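Local atomic coordinates of lipase (Photobacterium sp. M37, PDB entry 2ORY), a protein that hydrolyses triacylglycerols as a cold-adapted lipase with an alpha/beta-hydrolase fold. Residues S2-E6 with K45-E49. Sequence-based numbering, arbitrary orientation.
Sequences SYTKE and KPFQE
The ring of Y3 lies flat against P46, whose CA sits 3.8 Å from the centroid of the Y3 ring and only 13° off the ring normal, a CH-pi contact over the face. Followed outward, the tyrosine starts with its CB pointing at the loop 45-49; a chi1 of -64° sets CG anti to the carbonyl carbon and sends the ring across the gap. On one flank CD1 comes within 3.3 Å of OE1 of E49, which lies near the ring plane, where the slightly positive C-H edge suits a carboxylate; ring and carboxylate planes stand 83° apart. On the face that meets CA, CB of P46 lies 4.0 Å from both CD2 and CE2 of Y3, while CE1 and CZ rest over its CA and N. Proline is apt here: compact and without an N-H, it offers the ring a smooth surface. The pair joins the N-terminal arm, just ahead of helix 5-15, to the loop leading from helix 30-43 into strand 52-63, an edge strand of the central sheet of this alpha/beta hydrolase. That loop is turned by a backbone bond from Q48 N to K45 O (2.8 Å). Beyond CZ, the phenolic OH hydrogen-bonds to OD1 of D325, so tyrosine brings an apolar face for P46 and a polar tip for D325 in one side chain, which crosses that of K45 at about a right angle.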
ATOM      1  N   SER A   2      16.535   4.980  17.155  1.00 53.35           N
ATOM      2  CA  SER A   2      15.425   5.892  17.560  1.00 54.32           C
ATOM      3  C   SER A   2      14.118   5.646  16.778  1.00 53.30           C
ATOM      4  O   SER A   2      13.034   5.632  17.376  1.00 56.94           O
ATOM      5  CB  SER A   2      15.881   7.357  17.427  1.00 53.71           C
ATOM      6  OG  SER A   2      16.519   7.605  16.181  1.00 57.23           O
ATOM      7  N   TYR A   3      14.208   5.454  15.460  1.00 44.54           N
ATOM      8  CA  TYR A   3      13.015   5.171  14.657  1.00 42.14           C
ATOM      9  C   TYR A   3      12.852   3.664  14.515  1.00 39.20           C
ATOM     10  O   TYR A   3      13.811   2.969  14.221  1.00 41.04           O
ATOM     11  CB  TYR A   3      13.125   5.770  13.249  1.00 40.74           C
ATOM     12  CG  TYR A   3      13.186   7.274  13.212  1.00 43.40           C
ATOM     13  CD1 TYR A   3      14.407   7.944  13.282  1.00 44.06           C
ATOM     14  CD2 TYR A   3      12.021   8.031  13.142  1.00 42.70           C
ATOM     15  CE1 TYR A   3      14.469   9.333  13.281  1.00 47.10           C
ATOM     16  CE2 TYR A   3      12.069   9.420  13.141  1.00 46.87           C
ATOM     17  CZ  TYR A   3      13.297  10.065  13.212  1.00 49.75           C
ATOM     18  OH  TYR A   3      13.353  11.442  13.215  1.00 52.77           O
ATOM     19  N   THR A   4      11.649   3.145  14.725  1.00 36.19           N
ATOM     20  CA  THR A   4      11.452   1.709  14.564  1.00 35.24           C
ATOM     21  C   THR A   4      11.378   1.371  13.063  1.00 35.32           C
ATOM     22  O   THR A   4      11.288   2.264  12.209  1.00 27.86           O
ATOM     23  CB  THR A   4      10.145   1.243  15.220  1.00 37.21           C
ATOM     24  OG1 THR A   4       9.036   1.785  14.488  1.00 32.18           O
ATOM     25  CG2 THR A   4      10.074   1.719  16.684  1.00 34.59           C
ATOM     26  N   LYS A   5      11.418   0.079  12.755  1.00 28.64           N
ATOM     27  CA  LYS A   5      11.350  -0.387  11.382  1.00 35.60           C
ATOM     28  C   LYS A   5      10.024   0.064  10.772  1.00 32.32           C
ATOM     29  O   LYS A   5       9.986   0.546   9.647  1.00 30.09           O
ATOM     30  CB  LYS A   5      11.458  -1.915  11.342  1.00 37.82           C
ATOM     31  CG  LYS A   5      11.458  -2.535   9.946  1.00 42.60           C
ATOM     32  CD  LYS A   5      11.549  -4.061  10.044  1.00 45.32           C
ATOM     33  CE  LYS A   5      11.434  -4.729   8.688  1.00 47.93           C
ATOM     34  NZ  LYS A   5      12.551  -4.307   7.828  1.00 52.85           N
ATOM     35  N   GLU A   6       8.946  -0.076  11.536  1.00 31.60           N
ATOM     36  CA  GLU A   6       7.618   0.310  11.075  1.00 34.47           C
ATOM     37  C   GLU A   6       7.536   1.790  10.741  1.00 31.62           C
ATOM     38  O   GLU A   6       6.941   2.172   9.735  1.00 32.53           O
ATOM     39  CB  GLU A   6       6.572  -0.054  12.128  1.00 33.72           C
ATOM     40  CG  GLU A   6       6.530  -1.530  12.395  1.00 42.49           C
ATOM     41  CD  GLU A   6       7.267  -1.924  13.653  1.00 49.88           C
ATOM     42  OE1 GLU A   6       8.469  -1.589  13.819  1.00 48.23           O
ATOM     43  OE2 GLU A   6       6.615  -2.588  14.482  1.00 55.72           O
ATOM     44  N   LYS A  45      14.119  13.523   8.683  1.00 39.17           N
ATOM     45  CA  LYS A  45      14.764  12.979   9.877  1.00 44.05           C
ATOM     46  C   LYS A  45      15.033  11.466   9.790  1.00 44.07           C
ATOM     47  O   LYS A  45      16.184  11.023   9.848  1.00 44.05           O
ATOM     48  CB  LYS A  45      13.925  13.271  11.125  1.00 46.98           C
ATOM     49  CG  LYS A  45      13.819  14.735  11.524  1.00 51.29           C
ATOM     50  CD  LYS A  45      13.083  14.850  12.859  1.00 53.16           C
ATOM     51  CE  LYS A  45      12.698  16.289  13.192  1.00 55.97           C
ATOM     52  NZ  LYS A  45      11.934  16.415  14.481  1.00 53.17           N
ATOM     53  N   PRO A  46      13.974  10.655   9.638  1.00 41.39           N
ATOM     54  CA  PRO A  46      14.157   9.204   9.553  1.00 39.86           C
ATOM     55  C   PRO A  46      15.182   8.701   8.531  1.00 36.96           C
ATOM     56  O   PRO A  46      15.680   7.577   8.649  1.00 36.64           O
ATOM     57  CB  PRO A  46      12.737   8.698   9.275  1.00 37.25           C
ATOM     58  CG  PRO A  46      12.096   9.838   8.584  1.00 40.84           C
ATOM     59  CD  PRO A  46      12.570  11.018   9.382  1.00 39.35           C
ATOM     60  N   PHE A  47      15.515   9.520   7.540  1.00 35.98           N
ATOM     61  CA  PHE A  47      16.481   9.096   6.529  1.00 36.24           C
ATOM     62  C   PHE A  47      17.898   9.622   6.785  1.00 37.88           C
ATOM     63  O   PHE A  47      18.803   9.352   6.005  1.00 35.87           O
ATOM     64  CB  PHE A  47      16.037   9.545   5.124  1.00 37.27           C
ATOM     65  CG  PHE A  47      14.663   9.056   4.714  1.00 36.96           C
ATOM     66  CD1 PHE A  47      14.242   7.758   5.006  1.00 40.77           C
ATOM     67  CD2 PHE A  47      13.797   9.891   4.010  1.00 37.35           C
ATOM     68  CE1 PHE A  47      12.972   7.295   4.600  1.00 37.77           C
ATOM     69  CE2 PHE A  47      12.532   9.441   3.601  1.00 38.90           C
ATOM     70  CZ  PHE A  47      12.119   8.136   3.899  1.00 33.28           C
ATOM     71  N   GLN A  48      18.096  10.354   7.876  1.00 37.00           N
ATOM     72  CA  GLN A  48      19.409  10.925   8.170  1.00 45.33           C
ATOM     73  C   GLN A  48      20.353  10.007   8.948  1.00 47.69           C
ATOM     74  O   GLN A  48      21.537  10.308   9.103  1.00 46.08           O
ATOM     75  CB  GLN A  48      19.245  12.243   8.937  1.00 44.77           C
ATOM     76  CG  GLN A  48      18.487  13.321   8.173  1.00 55.16           C
ATOM     77  CD  GLN A  48      18.141  14.526   9.039  1.00 60.06           C
ATOM     78  OE1 GLN A  48      17.604  14.384  10.141  1.00 61.24           O
ATOM     79  NE2 GLN A  48      18.436  15.722   8.535  1.00 62.76           N
ATOM     80  N   GLU A  49      19.840   8.886   9.429  1.00 51.09           N
ATOM     81  CA  GLU A  49      20.662   7.971  10.207  1.00 52.87           C
ATOM     82  C   GLU A  49      21.405   6.949   9.351  1.00 53.15           C
ATOM     83  O   GLU A  49      22.166   6.128   9.868  1.00 55.49           O
ATOM     84  CB  GLU A  49      19.784   7.259  11.240  1.00 57.81           C
ATOM     85  CG  GLU A  49      18.890   8.215  12.028  1.00 59.44           C
ATOM     86  CD  GLU A  49      18.114   7.523  13.129  1.00 62.97           C
ATOM     87  OE1 GLU A  49      17.392   6.543  12.833  1.00 64.12           O
ATOM     88  OE2 GLU A  49      18.221   7.966  14.293  1.00 63.36           O
TER